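Protein toll (Drosophila melanogaster, PDB 4LXR) serves as the cell-surface receptor for cleaved Spätzle, triggering the Toll pathway that sets dorsal-ventral polarity in the embryo and drives antifungal defence. Local coordinates at residues 153-159 with 176-182; 402-408 with 441-445; 642-646 with 666-671. All coordinates share one frame; numbering follows the deposited sequence.

Contact 1 of 3, residues 153-159 with 176-182. With EPE (4-(2-hydroxyethyl)-1-piperazine ethanesulfonic acid), chain N.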
loop_
_atom_site.group_PDB
_atom_site.type_symbol
_atom_site.label_atom_id
_atom_site.label_comp_id
_atom_site.label_asym_id
_atom_site.label_seq_id
_atom_site.Cartn_x
_atom_site.Cartn_y
_atom_site.Cartn_z
ATOM N N GLU A 153 17.032 3.017 35.758
ATOM C CA GLU A 153 16.087 3.934 35.169
ATOM C C GLU A 153 15.243 4.544 36.249
ATOM O O GLU A 153 14.677 3.832 37.075
ATOM C CB GLU A 153 15.169 3.222 34.121
ATOM C CG GLU A 153 14.072 4.168 33.528
ATOM C CD GLU A 153 13.392 3.587 32.244
ATOM O OE1 GLU A 153 12.315 4.077 31.815
ATOM O OE2 GLU A 153 13.931 2.623 31.676
ATOM N N LEU A 154 15.134 5.870 36.237
ATOM C CA LEU A 154 14.332 6.557 37.236
ATOM C C LEU A 154 13.516 7.549 36.492
ATOM O O LEU A 154 14.033 8.335 35.702
ATOM C CB LEU A 154 15.199 7.291 38.291
ATOM C CG LEU A 154 16.077 6.418 39.167
ATOM C CD1 LEU A 154 16.976 7.290 40.067
ATOM C CD2 LEU A 154 15.203 5.524 40.011
ATOM N N ARG A 155 12.224 7.533 36.754
ATOM C CA ARG A 155 11.340 8.465 36.107
ATOM C C ARG A 155 10.341 8.956 37.128
ATOM O O ARG A 155 9.398 8.242 37.464
ATOM C CB ARG A 155 10.594 7.805 34.945
ATOM C CG ARG A 155 9.847 8.835 34.135
ATOM C CD ARG A 155 9.167 8.305 32.942
ATOM N NE ARG A 155 10.017 7.843 31.841
ATOM C CZ ARG A 155 9.541 7.748 30.600
ATOM N NH1 ARG A 155 8.292 8.127 30.386
ATOM N NH2 ARG A 155 10.273 7.301 29.584
ATOM N N ALA A 156 10.538 10.178 37.613
ATOM C CA ALA A 156 9.693 10.680 38.683
ATOM C C ALA A 156 9.642 12.207 38.757
ATOM O O ALA A 156 9.634 12.773 39.862
ATOM C CB ALA A 156 10.172 10.107 40.007
ATOM N N ASN A 157 9.588 12.865 37.595
ATOM C CA ASN A 157 9.654 14.329 37.512
ATOM C C ASN A 157 10.799 14.913 38.342
ATOM O O ASN A 157 10.633 15.921 39.028
ATOM C CB ASN A 157 8.304 14.987 37.860
ATOM C CG ASN A 157 7.278 14.801 36.728
ATOM O OD1 ASN A 157 7.286 15.550 35.759
ATOM N ND2 ASN A 157 6.445 13.753 36.825
ATOM N N ILE A 158 11.955 14.255 38.259
ATOM C CA ILE A 158 13.103 14.618 39.063
ATOM C C ILE A 158 13.723 15.940 38.621
ATOM O O ILE A 158 14.194 16.074 37.486
ATOM C CB ILE A 158 14.146 13.519 39.065
ATOM C CG1 ILE A 158 13.498 12.214 39.525
ATOM C CG2 ILE A 158 15.305 13.911 40.016
ATOM C CD1 ILE A 158 14.357 10.966 39.266
ATOM N N GLU A 159 13.695 16.904 39.530
ATOM C CA GLU A 159 14.279 18.235 39.327
ATOM C C GLU A 159 15.792 18.278 39.525
ATOM O O GLU A 159 16.483 19.073 38.882
ATOM C CB GLU A 159 13.604 19.245 40.273
ATOM C CG GLU A 159 12.111 19.406 39.949
ATOM C CD GLU A 159 11.314 20.177 40.991
ATOM O OE1 GLU A 159 10.436 20.970 40.592
ATOM O OE2 GLU A 159 11.535 19.976 42.196
ATOM N N GLU A 176 19.145 5.745 32.455
ATOM C CA GLU A 176 17.992 6.213 31.730
ATOM C C GLU A 176 17.264 7.190 32.652
ATOM O O GLU A 176 16.509 6.770 33.533
ATOM C CB GLU A 176 17.090 5.028 31.320
ATOM C CG GLU A 176 15.756 5.448 30.623
ATOM C CD GLU A 176 15.991 6.383 29.432
ATOM O OE1 GLU A 176 16.000 5.893 28.270
ATOM O OE2 GLU A 176 16.191 7.604 29.658
ATOM N N PHE A 177 17.526 8.486 32.474
ATOM C CA PHE A 177 16.831 9.531 33.249
ATOM C C PHE A 177 15.945 10.358 32.346
ATOM O O PHE A 177 15.570 11.480 32.695
ATOM C CB PHE A 177 17.826 10.465 33.958
ATOM C CG PHE A 177 18.560 9.818 35.103
ATOM C CD1 PHE A 177 18.099 8.617 35.648
ATOM C CD2 PHE A 177 19.703 10.412 35.644
ATOM C CE1 PHE A 177 18.774 7.994 36.718
ATOM C CE2 PHE A 177 20.409 9.792 36.711
ATOM C CZ PHE A 177 19.923 8.590 37.267
ATOM N N GLY A 178 15.633 9.810 31.171
ATOM C CA GLY A 178 14.780 10.496 30.227
ATOM C C GLY A 178 13.435 10.838 30.853
ATOM O O GLY A 178 12.926 10.094 31.687
ATOM N N SER A 179 12.897 11.984 30.466
ATOM C CA SER A 179 11.560 12.424 30.853
ATOM C C SER A 179 11.445 12.776 32.328
ATOM O O SER A 179 10.536 12.336 33.036
ATOM C CB SER A 179 10.489 11.408 30.431
ATOM O OG SER A 179 9.248 12.072 30.265
ATOM N N ASN A 180 12.378 13.593 32.789
ATOM C CA ASN A 180 12.329 14.102 34.141
ATOM C C ASN A 180 12.312 15.603 34.051
ATOM O O ASN A 180 11.819 16.156 33.061
ATOM C CB ASN A 180 13.500 13.569 34.974
ATOM C CG ASN A 180 13.251 12.150 35.474
ATOM O OD1 ASN A 180 12.428 11.932 36.373
ATOM N ND2 ASN A 180 13.945 11.173 34.878
ATOM N N LYS A 181 12.826 16.273 35.075
ATOM C CA LYS A 181 12.845 17.733 35.065
ATOM C C LYS A 181 14.250 18.263 35.355
ATOM O O LYS A 181 14.409 19.331 35.958
ATOM C CB LYS A 181 11.826 18.293 36.072
ATOM C CG LYS A 181 10.347 18.183 35.634
ATOM C CD LYS A 181 9.426 18.690 36.772
ATOM C CE LYS A 181 7.950 18.798 36.355
ATOM N NZ LYS A 181 7.070 19.340 37.464
ATOM N N LEU A 182 15.269 17.519 34.929
ATOM C CA LEU A 182 16.648 17.894 35.254
ATOM C C LEU A 182 17.080 19.210 34.606
ATOM O O LEU A 182 16.909 19.402 33.405
ATOM C CB LEU A 182 17.625 16.762 34.901
ATOM C CG LEU A 182 17.457 15.542 35.809
ATOM C CD1 LEU A 182 18.166 14.315 35.257
ATOM C CD2 LEU A 182 17.935 15.865 37.236
HETATM N N1 EPE N . 7.599 15.674 31.967
HETATM C C2 EPE N . 7.907 16.805 32.874
HETATM C C3 EPE N . 8.489 17.983 32.108
HETATM N N4 EPE N . 9.603 17.610 31.233
HETATM C C5 EPE N . 9.709 16.271 30.675
HETATM C C6 EPE N . 8.815 15.188 31.290
HETATM C C7 EPE N . 10.268 18.661 30.479
HETATM C C8 EPE N . 10.742 19.757 31.419
HETATM O O8 EPE N . 11.523 19.173 32.430
HETATM C C9 EPE N . 7.117 14.537 32.771
HETATM C C10 EPE N . 5.631 14.285 32.559
HETATM S S EPE N . 5.040 12.764 33.359
HETATM O O1S EPE N . 6.166 11.889 33.713
HETATM O O2S EPE N . 4.340 13.114 34.595
HETATM O O3S EPE N . 4.139 12.069 32.456
HETATM O O HOH W 1 13.378 7.762 32.590
HETATM O O HOH W 2 8.839 12.056 34.999
HETATM O O HOH W 3 8.842 21.589 38.412
#
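Asn180 carries most of the polar traffic between 153-159 and 176-182. Its CG lies beside its own backbone N (chi1 -80°), which stands the amide between the two turns, alongside Ile158. Asn180 OD1 is gripped twice, by Ala156 N at 2.9 Å in the carbonyl plane and by Ile158 N at 3.0 Å from a tilted direction. Asn180 ND2 spends its hydrogens on Leu154 O across the contact (3.0 Å) and on Phe177 O within its own turn, both acceptors lying in the amide plane, so the flip state of the group is fixed. This is the buried asparagine of the leucine-rich repeat, here tying LRR 1 to LRR 2 where the parallel strand pairing of Glu153 with Glu176 gives way to loop. The two glutamates lie on one face of the sheet and run side by side, Glu153 CD 3.4 Å from Glu176 CG, with carboxylate planes 68° apart. Arg155 bends at chi3 and lays its guanidinium over Ser179 CB, 3.8 Å from Arg155 CZ. The charged ends also meet the ligand: Glu153 and Arg155 form salt bridges with Arg7 and Asp55 of one Spätzle chain, and Glu176 OE1 is hydrogen-bonded to Tyr64 of the other.

Contact 2 of 3, residues 402-408 with 441-445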
loop_
_atom_site.group_PDB
_atom_site.type_symbol
_atom_site.label_atom_id
_atom_site.label_comp_id
_atom_site.label_asym_id
_atom_site.label_seq_id
_atom_site.Cartn_x
_atom_site.Cartn_y
_atom_site.Cartn_z
ATOM N N ILE A 402 14.462 13.051 -19.868
ATOM C CA ILE A 402 15.413 12.042 -19.449
ATOM C C ILE A 402 16.440 11.909 -20.561
ATOM O O ILE A 402 16.105 11.498 -21.668
ATOM C CB ILE A 402 14.731 10.685 -19.225
ATOM C CG1 ILE A 402 13.574 10.835 -18.235
ATOM C CG2 ILE A 402 15.753 9.639 -18.719
ATOM C CD1 ILE A 402 13.060 9.512 -17.698
ATOM N N ASP A 403 17.686 12.289 -20.281
ATOM C CA ASP A 403 18.729 12.232 -21.291
ATOM C C ASP A 403 18.852 10.808 -21.836
ATOM O O ASP A 403 18.664 9.828 -21.099
ATOM C CB ASP A 403 20.062 12.680 -20.718
ATOM C CG ASP A 403 21.142 12.746 -21.773
ATOM O OD1 ASP A 403 21.775 11.701 -22.047
ATOM O OD2 ASP A 403 21.342 13.837 -22.345
ATOM N N SER A 404 19.171 10.694 -23.119
ATOM C CA SER A 404 19.185 9.385 -23.766
ATOM C C SER A 404 20.266 8.490 -23.167
ATOM O O SER A 404 20.166 7.275 -23.233
ATOM C CB SER A 404 19.341 9.515 -25.291
ATOM O OG SER A 404 20.576 10.124 -25.622
ATOM N N ARG A 405 21.280 9.095 -22.551
ATOM C CA ARG A 405 22.345 8.323 -21.917
ATOM C C ARG A 405 22.264 8.284 -20.391
ATOM O O ARG A 405 23.206 7.827 -19.730
ATOM C CB ARG A 405 23.724 8.814 -22.382
ATOM C CG ARG A 405 23.917 8.699 -23.892
ATOM C CD ARG A 405 25.354 8.932 -24.334
ATOM N NE ARG A 405 26.280 7.914 -23.839
ATOM C CZ ARG A 405 26.365 6.669 -24.308
ATOM N NH1 ARG A 405 25.562 6.261 -25.281
ATOM N NH2 ARG A 405 27.249 5.823 -23.791
ATOM N N ALA A 406 21.136 8.730 -19.835
ATOM C CA ALA A 406 20.964 8.776 -18.376
ATOM C C ALA A 406 21.202 7.440 -17.674
ATOM O O ALA A 406 21.782 7.398 -16.582
ATOM C CB ALA A 406 19.590 9.305 -18.016
ATOM N N PHE A 407 20.761 6.355 -18.305
ATOM C CA PHE A 407 20.778 5.049 -17.660
ATOM C C PHE A 407 21.656 4.008 -18.353
ATOM O O PHE A 407 21.472 2.807 -18.176
ATOM C CB PHE A 407 19.350 4.541 -17.464
ATOM C CG PHE A 407 18.542 5.392 -16.533
ATOM C CD1 PHE A 407 18.705 5.282 -15.148
ATOM C CD2 PHE A 407 17.641 6.328 -17.033
ATOM C CE1 PHE A 407 17.965 6.097 -14.279
ATOM C CE2 PHE A 407 16.893 7.131 -16.176
ATOM C CZ PHE A 407 17.058 7.026 -14.803
ATOM N N VAL A 408 22.634 4.472 -19.113
ATOM C CA VAL A 408 23.536 3.552 -19.775
ATOM C C VAL A 408 24.441 2.830 -18.770
ATOM O O VAL A 408 24.771 1.671 -18.974
ATOM C CB VAL A 408 24.365 4.241 -20.902
ATOM C CG1 VAL A 408 25.104 5.459 -20.376
ATOM C CG2 VAL A 408 25.349 3.264 -21.514
ATOM N N PRO A 441 14.562 5.389 -22.849
ATOM C CA PRO A 441 15.854 5.629 -22.183
ATOM C C PRO A 441 16.225 4.537 -21.172
ATOM O O PRO A 441 17.380 4.441 -20.745
ATOM C CB PRO A 441 15.630 6.963 -21.447
ATOM C CG PRO A 441 14.577 7.653 -22.228
ATOM C CD PRO A 441 13.667 6.559 -22.747
ATOM N N PHE A 442 15.249 3.722 -20.793
ATOM C CA PHE A 442 15.455 2.675 -19.798
ATOM C C PHE A 442 15.989 1.392 -20.424
ATOM O O PHE A 442 16.285 0.422 -19.722
ATOM C CB PHE A 442 14.135 2.410 -19.082
ATOM C CG PHE A 442 13.449 3.662 -18.639
ATOM C CD1 PHE A 442 14.137 4.619 -17.899
ATOM C CD2 PHE A 442 12.142 3.920 -19.005
ATOM C CE1 PHE A 442 13.517 5.793 -17.515
ATOM C CE2 PHE A 442 11.521 5.092 -18.616
ATOM C CZ PHE A 442 12.207 6.022 -17.868
ATOM N N GLY A 443 16.124 1.414 -21.750
ATOM C CA GLY A 443 16.414 0.227 -22.535
ATOM C C GLY A 443 17.713 -0.477 -22.227
ATOM O O GLY A 443 17.873 -1.649 -22.569
ATOM N N TYR A 444 18.641 0.226 -21.581
ATOM C CA TYR A 444 19.937 -0.354 -21.253
ATOM C C TYR A 444 19.808 -1.324 -20.097
ATOM O O TYR A 444 20.660 -2.187 -19.889
ATOM C CB TYR A 444 20.963 0.742 -20.921
ATOM C CG TYR A 444 21.326 1.592 -22.118
ATOM C CD1 TYR A 444 22.206 1.120 -23.083
ATOM C CD2 TYR A 444 20.775 2.855 -22.295
ATOM C CE1 TYR A 444 22.538 1.886 -24.200
ATOM C CE2 TYR A 444 21.100 3.633 -23.412
ATOM C CZ TYR A 444 21.985 3.138 -24.353
ATOM O OH TYR A 444 22.323 3.891 -25.454
ATOM N N MET A 445 18.727 -1.189 -19.345
ATOM C CA MET A 445 18.603 -1.918 -18.095
ATOM C C MET A 445 17.794 -3.194 -18.283
ATOM O O MET A 445 16.659 -3.309 -17.809
ATOM C CB MET A 445 18.033 -1.009 -17.002
ATOM C CG MET A 445 18.932 0.188 -16.755
ATOM S SD MET A 445 18.400 1.283 -15.432
ATOM C CE MET A 445 17.017 2.112 -16.213
HETATM O O HOH W 4 19.708 6.088 -20.584
#
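Apolar contacts dominate between 402-408 and 441-445, with Phe407 at their middle. The methyl CE of Met445 reaches Phe407 CB at 3.6 Å, and Met445 SD stands 5.0 Å from the centroid of the Phe407 ring in an oblique Met-aromatic contact; the bend of the methionine at chi3 (-74°) brings the methyl back onto the phenylalanine. The side chains of Phe407 and Phe442 run side by side, their rings oblique with planes 56° apart, and Phe407 CE2 lies at the edge of the Phe442 ring. Ile402 crosses both Pro441 and Phe442 at about a right angle, Ile402 CD1 lying 3.6 Å from Phe442 CZ. A CH-pi contact adds to this: Val408 CB sits 4.0 Å from the centroid of the Tyr444 ring, almost straight above its centre. In the leucine-rich-repeat solenoid, 402-408 follows the short strand 401-402 in LRR 11, while 441-445 lies between helix 429-433 and strand 450-452. Polar bonding across the contact is sparse and runs through one water, which donates to Ser404 O and to Pro441 O, each at 2.9 Å. Within 402-408, Asp403 OD1 takes the N-H of Arg405, an Asx turn on the first of two overlapping type I turns.

Contact 3 of 3, residues 642-646 with 666-671. With NAG (2-acetamido-2-deoxy-beta-D-glucopyranose), chain K.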
loop_
_atom_site.group_PDB
_atom_site.type_symbol
_atom_site.label_atom_id
_atom_site.label_comp_id
_atom_site.label_asym_id
_atom_site.label_seq_id
_atom_site.Cartn_x
_atom_site.Cartn_y
_atom_site.Cartn_z
ATOM N N GLN A 642 -21.181 -9.888 -45.670
ATOM C CA GLN A 642 -21.925 -11.077 -46.093
ATOM C C GLN A 642 -23.448 -10.897 -46.072
ATOM O O GLN A 642 -24.157 -11.484 -46.888
ATOM C CB GLN A 642 -21.531 -12.280 -45.233
ATOM C CG GLN A 642 -20.049 -12.619 -45.294
ATOM C CD GLN A 642 -19.630 -13.542 -44.176
ATOM O OE1 GLN A 642 -20.403 -13.814 -43.255
ATOM N NE2 GLN A 642 -18.401 -14.029 -44.245
ATOM N N LEU A 643 -23.938 -10.087 -45.139
ATOM C CA LEU A 643 -25.365 -9.882 -44.955
ATOM C C LEU A 643 -25.752 -8.417 -45.135
ATOM O O LEU A 643 -25.002 -7.514 -44.761
ATOM C CB LEU A 643 -25.765 -10.320 -43.553
ATOM C CG LEU A 643 -25.360 -11.716 -43.084
ATOM C CD1 LEU A 643 -25.703 -11.865 -41.607
ATOM C CD2 LEU A 643 -26.047 -12.815 -43.916
ATOM N N MET A 644 -26.945 -8.186 -45.677
ATOM C CA MET A 644 -27.462 -6.832 -45.856
ATOM C C MET A 644 -28.962 -6.847 -45.562
ATOM O O MET A 644 -29.746 -7.442 -46.319
ATOM C CB MET A 644 -27.190 -6.360 -47.281
ATOM C CG MET A 644 -27.691 -4.970 -47.616
ATOM S SD MET A 644 -27.110 -4.475 -49.250
ATOM C CE MET A 644 -27.642 -2.766 -49.342
ATOM N N GLU A 645 -29.361 -6.222 -44.456
ATOM C CA GLU A 645 -30.759 -6.247 -44.042
ATOM C C GLU A 645 -31.439 -4.938 -44.403
ATOM O O GLU A 645 -31.006 -3.870 -43.995
ATOM C CB GLU A 645 -30.891 -6.490 -42.538
ATOM C CG GLU A 645 -30.149 -7.696 -42.017
ATOM C CD GLU A 645 -30.393 -7.923 -40.535
ATOM O OE1 GLU A 645 -29.887 -8.929 -39.995
ATOM O OE2 GLU A 645 -31.094 -7.097 -39.910
ATOM N N LEU A 646 -32.507 -5.016 -45.176
ATOM C CA LEU A 646 -33.190 -3.803 -45.582
ATOM C C LEU A 646 -34.496 -3.708 -44.826
ATOM O O LEU A 646 -35.451 -4.410 -45.131
ATOM C CB LEU A 646 -33.415 -3.795 -47.088
ATOM C CG LEU A 646 -34.172 -2.639 -47.721
ATOM C CD1 LEU A 646 -33.522 -1.266 -47.398
ATOM C CD2 LEU A 646 -34.206 -2.888 -49.211
ATOM N N SER A 666 -27.867 -6.669 -53.648
ATOM C CA SER A 666 -27.023 -7.458 -52.752
ATOM C C SER A 666 -27.699 -7.724 -51.423
ATOM O O SER A 666 -27.113 -8.341 -50.543
ATOM C CB SER A 666 -25.717 -6.711 -52.481
ATOM O OG SER A 666 -25.234 -6.105 -53.659
ATOM N N VAL A 667 -28.916 -7.210 -51.272
ATOM C CA VAL A 667 -29.712 -7.403 -50.065
ATOM C C VAL A 667 -29.947 -8.892 -49.800
ATOM O O VAL A 667 -30.310 -9.641 -50.710
ATOM C CB VAL A 667 -31.086 -6.705 -50.199
ATOM C CG1 VAL A 667 -32.065 -7.204 -49.126
ATOM C CG2 VAL A 667 -30.926 -5.185 -50.153
ATOM N N THR A 668 -29.724 -9.317 -48.558
ATOM C CA THR A 668 -29.957 -10.712 -48.191
ATOM C C THR A 668 -31.224 -10.889 -47.351
ATOM O O THR A 668 -31.723 -12.001 -47.174
ATOM C CB THR A 668 -28.751 -11.302 -47.439
ATOM O OG1 THR A 668 -28.585 -10.625 -46.191
ATOM C CG2 THR A 668 -27.503 -11.157 -48.262
ATOM N N SER A 669 -31.751 -9.786 -46.838
ATOM C CA SER A 669 -32.912 -9.850 -45.966
ATOM C C SER A 669 -33.829 -8.678 -46.274
ATOM O O SER A 669 -33.429 -7.517 -46.118
ATOM C CB SER A 669 -32.468 -9.770 -44.505
ATOM O OG SER A 669 -33.222 -10.635 -43.691
ATOM N N LEU A 670 -35.043 -8.978 -46.728
ATOM C CA LEU A 670 -36.048 -7.957 -46.983
ATOM C C LEU A 670 -37.112 -8.009 -45.902
ATOM O O LEU A 670 -37.820 -9.004 -45.769
ATOM C CB LEU A 670 -36.707 -8.158 -48.345
ATOM C CG LEU A 670 -35.957 -7.657 -49.574
ATOM C CD1 LEU A 670 -36.638 -8.115 -50.874
ATOM C CD2 LEU A 670 -35.833 -6.132 -49.515
ATOM N N HIS A 671 -37.215 -6.932 -45.132
ATOM C CA HIS A 671 -38.185 -6.835 -44.050
ATOM C C HIS A 671 -39.201 -5.782 -44.444
ATOM O O HIS A 671 -38.985 -4.578 -44.240
ATOM C CB HIS A 671 -37.485 -6.462 -42.741
ATOM C CG HIS A 671 -36.337 -7.364 -42.404
ATOM N ND1 HIS A 671 -36.473 -8.470 -41.590
ATOM C CD2 HIS A 671 -35.044 -7.346 -42.803
ATOM C CE1 HIS A 671 -35.305 -9.081 -41.485
ATOM N NE2 HIS A 671 -34.422 -8.418 -42.212
HETATM C C1 NAG K . -24.164 -12.507 -53.654
HETATM C C2 NAG K . -23.382 -11.426 -54.401
HETATM C C3 NAG K . -22.093 -12.012 -54.965
HETATM C C4 NAG K . -21.278 -12.655 -53.851
HETATM C C5 NAG K . -22.125 -13.675 -53.090
HETATM C C6 NAG K . -21.422 -14.229 -51.872
HETATM C C7 NAG K . -24.620 -9.565 -55.423
HETATM C C8 NAG K . -25.427 -9.115 -56.604
HETATM N N2 NAG K . -24.180 -10.828 -55.462
HETATM O O3 NAG K . -21.329 -10.995 -55.604
HETATM O O4 NAG K . -20.141 -13.305 -54.410
HETATM O O5 NAG K . -23.340 -13.069 -52.619
HETATM O O6 NAG K . -21.490 -13.323 -50.781
HETATM O O7 NAG K . -24.381 -8.818 -54.469
#
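Met644 runs straight out from its strand and across Val667 at about a right angle. With CG anti to the backbone N (chi1 179°) and the chain extended beyond it, each atom meets the other segment in turn: Met644 CB comes 3.8 Å from Ser666 O, CG passes over Val667 CA, Met644 SD lies 3.9 Å from Val667 N and touches the CG2 methyl of Val667, and CE ends near the same methyl. Val667 CG2 also meets Leu646 CD2, which packs 3.6 Å from Leu670 CD2, the two leucines side by side on one face of the sheet. The backbone of Met644 is also engaged. Met644 N donates a nearly straight bond of 3.0 Å to Thr668 OG1, placed there by a chi1 of 65°, while Met644 O accepts from both Thr668 N and Ser669 N. Parallel pairing then continues through Leu646 N to Ser669 O (2.8 Å) and His671 N to Leu646 O. At the start of 666-671, Ser666 OG donates to O7 of an N-acetylglucosamine. Strands 643-646 and 669-671, in LRR 16 and LRR 17, run 12° from parallel; strand 618-622 flanks the first and strand 691-693 the second, with Met644 touching Leu619 and Ile621, and Leu670 touching Leu692.

In the fold
The three contacts follow one another along the receptor's extracellular leucine-rich-repeat chain without overlapping. Contact 1 joins LRR 1 to LRR 2 and is the one touched by Spätzle: both ligand chains reach its glutamates, whereas no other protein chain of the assembly touches contacts 2 or 3. Contact 2 packs loops of the same solenoid, its centre 56 Å from that of contact 1, with about 43 Å between nearest atoms. Contact 3 pairs neighbouring strands in a separate, later sheet, 57 Å from contact 2 centre to centre and 95 Å from contact 1, on the opposite side of the chain's centre from contact 1; its sugar belongs to a glycan attached to the receptor itself.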